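Local coordinates for PHD finger protein 3 (Homo sapiens, PDB 6IC9) that reads the phosphorylated C-terminal domain of RNA polymerase II through its SPOC domain and regulates neuronal gene expression, at residues A[39-44]-A[150-155]. Sequence-based numbering, arbitrary orientation.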
ATOM      1  N   GLU A  39      14.593  -0.756   1.614  1.00 42.04           N
ATOM      2  CA  GLU A  39      15.540  -1.620   2.309  1.00 43.66           C
ATOM      3  C   GLU A  39      14.816  -2.380   3.410  1.00 41.16           C
ATOM      4  O   GLU A  39      14.000  -1.807   4.147  1.00 40.39           O
ATOM      5  CB  GLU A  39      16.693  -0.786   2.896  1.00 40.09           C
ATOM      6  CG  GLU A  39      16.209   0.182   3.999  1.00 46.96           C
ATOM      7  CD  GLU A  39      17.245   1.221   4.453  1.00 53.30           C
ATOM      8  OE1 GLU A  39      16.999   1.872   5.488  1.00 59.85           O
ATOM      9  OE2 GLU A  39      18.283   1.398   3.791  1.00 50.75           O
ATOM     10  N   TYR A  40      15.075  -3.686   3.486  1.00 41.02           N
ATOM     11  CA  TYR A  40      14.578  -4.568   4.539  1.00 42.54           C
ATOM     12  C   TYR A  40      13.097  -4.895   4.421  1.00 42.48           C
ATOM     13  O   TYR A  40      12.546  -5.540   5.335  1.00 37.96           O
ATOM     14  CB  TYR A  40      14.827  -4.000   5.942  1.00 42.40           C
ATOM     15  CG  TYR A  40      16.239  -3.511   6.178  1.00 46.61           C
ATOM     16  CD1 TYR A  40      16.485  -2.187   6.517  1.00 47.48           C
ATOM     17  CD2 TYR A  40      17.332  -4.379   6.037  1.00 45.60           C
ATOM     18  CE1 TYR A  40      17.785  -1.727   6.734  1.00 50.08           C
ATOM     19  CE2 TYR A  40      18.630  -3.932   6.256  1.00 48.49           C
ATOM     20  CZ  TYR A  40      18.853  -2.604   6.603  1.00 51.21           C
ATOM     21  OH  TYR A  40      20.139  -2.144   6.825  1.00 52.72           O
ATOM     22  N   LEU A  41      12.425  -4.472   3.343  1.00 38.90           N
ATOM     23  CA  LEU A  41      11.003  -4.769   3.245  1.00 43.75           C
ATOM     24  C   LEU A  41      10.745  -6.268   3.218  1.00 40.39           C
ATOM     25  O   LEU A  41       9.717  -6.728   3.715  1.00 39.52           O
ATOM     26  CB  LEU A  41      10.402  -4.088   2.007  1.00 39.87           C
ATOM     27  CG  LEU A  41       9.931  -2.657   2.244  1.00 40.75           C
ATOM     28  CD1 LEU A  41       9.322  -2.144   0.932  1.00 41.49           C
ATOM     29  CD2 LEU A  41       8.937  -2.557   3.433  1.00 36.59           C
ATOM     30  N   THR A  42      11.679  -7.046   2.672  1.00 41.73           N
ATOM     31  CA  THR A  42      11.495  -8.494   2.624  1.00 42.32           C
ATOM     32  C   THR A  42      11.296  -9.083   4.014  1.00 45.28           C
ATOM     33  O   THR A  42      10.515 -10.029   4.191  1.00 46.48           O
ATOM     34  CB  THR A  42      12.701  -9.120   1.936  1.00 43.43           C
ATOM     35  OG1 THR A  42      13.053  -8.314   0.800  1.00 50.99           O
ATOM     36  CG2 THR A  42      12.370 -10.543   1.500  1.00 44.97           C
ATOM     37  N   GLU A  43      11.973  -8.518   5.026  1.00 40.14           N
ATOM     38  CA  GLU A  43      11.863  -8.995   6.407  1.00 37.10           C
ATOM     39  C   GLU A  43      10.733  -8.337   7.167  1.00 41.00           C
ATOM     40  O   GLU A  43      10.286  -8.868   8.185  1.00 42.32           O
ATOM     41  CB  GLU A  43      13.177  -8.718   7.171  1.00 42.38           C
ATOM     42  CG  GLU A  43      14.387  -9.087   6.371  1.00 50.20           C
ATOM     43  CD  GLU A  43      15.647  -8.348   6.802  1.00 55.95           C
ATOM     44  OE1 GLU A  43      15.742  -7.888   7.966  1.00 52.60           O
ATOM     45  OE2 GLU A  43      16.537  -8.229   5.946  1.00 59.47           O
ATOM     46  N   ASP A  44      10.263  -7.197   6.704  1.00 36.83           N
ATOM     47  CA  ASP A  44       9.303  -6.402   7.449  1.00 36.27           C
ATOM     48  C   ASP A  44       7.856  -6.634   7.021  1.00 41.00           C
ATOM     49  O   ASP A  44       6.953  -6.079   7.650  1.00 42.07           O
ATOM     50  CB  ASP A  44       9.624  -4.910   7.251  1.00 35.11           C
ATOM     51  CG  ASP A  44      10.839  -4.444   8.057  1.00 41.61           C
ATOM     52  OD1 ASP A  44      11.332  -5.226   8.902  1.00 37.75           O
ATOM     53  OD2 ASP A  44      11.278  -3.282   7.832  1.00 34.51           O
ATOM     54  N   GLY A 150       1.230   0.212  -2.254  1.00 24.84           N
ATOM     55  CA  GLY A 150       1.325   0.124  -0.810  1.00 24.61           C
ATOM     56  C   GLY A 150       2.069   1.349  -0.294  1.00 26.39           C
ATOM     57  O   GLY A 150       3.190   1.623  -0.713  1.00 26.95           O
ATOM     58  N   LEU A 151       1.445   2.047   0.639  1.00 21.68           N
ATOM     59  CA  LEU A 151       2.065   3.171   1.361  1.00 23.35           C
ATOM     60  C   LEU A 151       2.465   2.636   2.712  1.00 24.10           C
ATOM     61  O   LEU A 151       1.598   2.271   3.502  1.00 25.63           O
ATOM     62  CB  LEU A 151       1.046   4.311   1.485  1.00 27.03           C
ATOM     63  CG  LEU A 151       1.429   5.442   2.421  1.00 28.23           C
ATOM     64  CD1 LEU A 151       2.670   6.049   1.876  1.00 26.84           C
ATOM     65  CD2 LEU A 151       0.244   6.461   2.415  1.00 30.10           C
ATOM     66  N   ILE A 152       3.775   2.570   2.986  1.00 25.06           N
ATOM     67  CA  ILE A 152       4.282   1.888   4.166  1.00 27.31           C
ATOM     68  C   ILE A 152       4.978   2.904   5.077  1.00 30.55           C
ATOM     69  O   ILE A 152       5.940   3.572   4.662  1.00 28.82           O
ATOM     70  CB  ILE A 152       5.248   0.747   3.777  1.00 30.41           C
ATOM     71  CG1 ILE A 152       4.573  -0.116   2.683  1.00 30.24           C
ATOM     72  CG2 ILE A 152       5.599  -0.104   4.986  1.00 28.84           C
ATOM     73  CD1 ILE A 152       5.531  -1.153   2.098  1.00 29.87           C
ATOM     74  N   ILE A 153       4.480   3.023   6.301  0.57 29.54           N
ATOM     75  CA  ILE A 153       5.081   3.857   7.346  0.57 31.03           C
ATOM     76  C   ILE A 153       5.930   2.962   8.239  0.57 33.33           C
ATOM     77  O   ILE A 153       5.393   2.089   8.927  0.57 30.85           O
ATOM     78  CB  ILE A 153       4.003   4.554   8.194  0.57 30.24           C
ATOM     79  CG1 ILE A 153       2.910   5.146   7.298  0.57 29.59           C
ATOM     80  CG2 ILE A 153       4.651   5.599   9.152  0.57 32.02           C
ATOM     81  CD1 ILE A 153       3.454   6.139   6.271  0.57 30.53           C
ATOM     82  N   ARG A 154       7.246   3.193   8.271  1.00 32.73           N
ATOM     83  CA  ARG A 154       8.149   2.392   9.095  1.00 34.87           C
ATOM     84  C   ARG A 154       8.840   3.229  10.181  1.00 36.33           C
ATOM     85  O   ARG A 154       9.028   4.438  10.052  1.00 38.26           O
ATOM     86  CB  ARG A 154       9.189   1.723   8.203  1.00 40.19           C
ATOM     87  CG  ARG A 154       8.505   1.224   6.890  1.00 46.40           C
ATOM     88  CD  ARG A 154       9.465   1.072   5.706  1.00 49.06           C
ATOM     89  NE  ARG A 154      10.210  -0.129   5.959  1.00 40.62           N
ATOM     90  CZ  ARG A 154      11.257  -0.571   5.270  1.00 39.78           C
ATOM     91  NH1 ARG A 154      11.753   0.080   4.222  1.00 37.02           N
ATOM     92  NH2 ARG A 154      11.789  -1.708   5.661  1.00 34.94           N
ATOM     93  N   GLN A 155       9.218   2.562  11.250  1.00 39.29           N
ATOM     94  CA  GLN A 155       9.977   3.217  12.300  1.00 46.95           C
ATOM     95  C   GLN A 155      11.392   3.481  11.803  1.00 45.73           C
ATOM     96  O   GLN A 155      11.911   2.777  10.929  1.00 43.22           O
ATOM     97  CB  GLN A 155       9.999   2.353  13.567  1.00 50.73           C
ATOM     98  CG  GLN A 155       8.677   1.615  13.879  1.00 53.67           C
ATOM     99  CD  GLN A 155       7.597   2.477  14.584  1.00 53.40           C
ATOM    100  OE1 GLN A 155       7.793   3.670  14.850  1.00 52.00           O
ATOM    101  NE2 GLN A 155       6.452   1.850  14.893  1.00 50.04           N
TER
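I152 is the first residue of strand 150-155 to meet the short helix 41-44. Its side chain points at the helix, and its CD1 comes tip to tip with L41, 3.9 Å from L41 CD2 and slightly farther from L41 CD1. This apolar touch is continued by V78 and I14 against L41 and by M117 against I152, so the helix buries its leucine against the sheet. L151 and I153, which alternate with I152 along the strand, turn to the other side of the sheet, where L151 packs on helix 57-70.

Two residues further on, R154 reaches the turn that leads into the helix. Its chain is bent at chi3 (76°), and the guanidinium arrives end-on at the backbone carbonyl of E39, giving both terminal nitrogens to one oxygen: R154 NH1 lies 2.9 Å and R154 NH2 2.7 Å from E39 O. The NH2 bond runs in the carbonyl plane and is the straighter of the two. R154 NH2 also spends its other hydrogen on a salt bridge to D44, 2.7 Å from D44 OD2, approached from the anti side and 27° out of the carboxylate plane; the carboxylate stands steeply against the guanidinium, the planes 76° apart. L41 CD2 sits over the centre of one guanidinium face, 3.6 Å from R154 CZ. In-plane acceptors and the methyl above together fix the rotation of the group, whereas the buried NE has no hydrogen-bonding partner in the model.

One arginine thus ties the carbonyl before the N-cap residue Y40 to the acidic side chain at the end of this one-turn helix. The arrangement clamps the connection between strands 25-35 and 48-55 onto 147-155, the last strand of the chain, next to Q155, which packs on a modified side chain of the bound phosphopeptide; that strand lies between strands 73-82 and 114-122 in the beta-barrel characteristic of the SPOC domain.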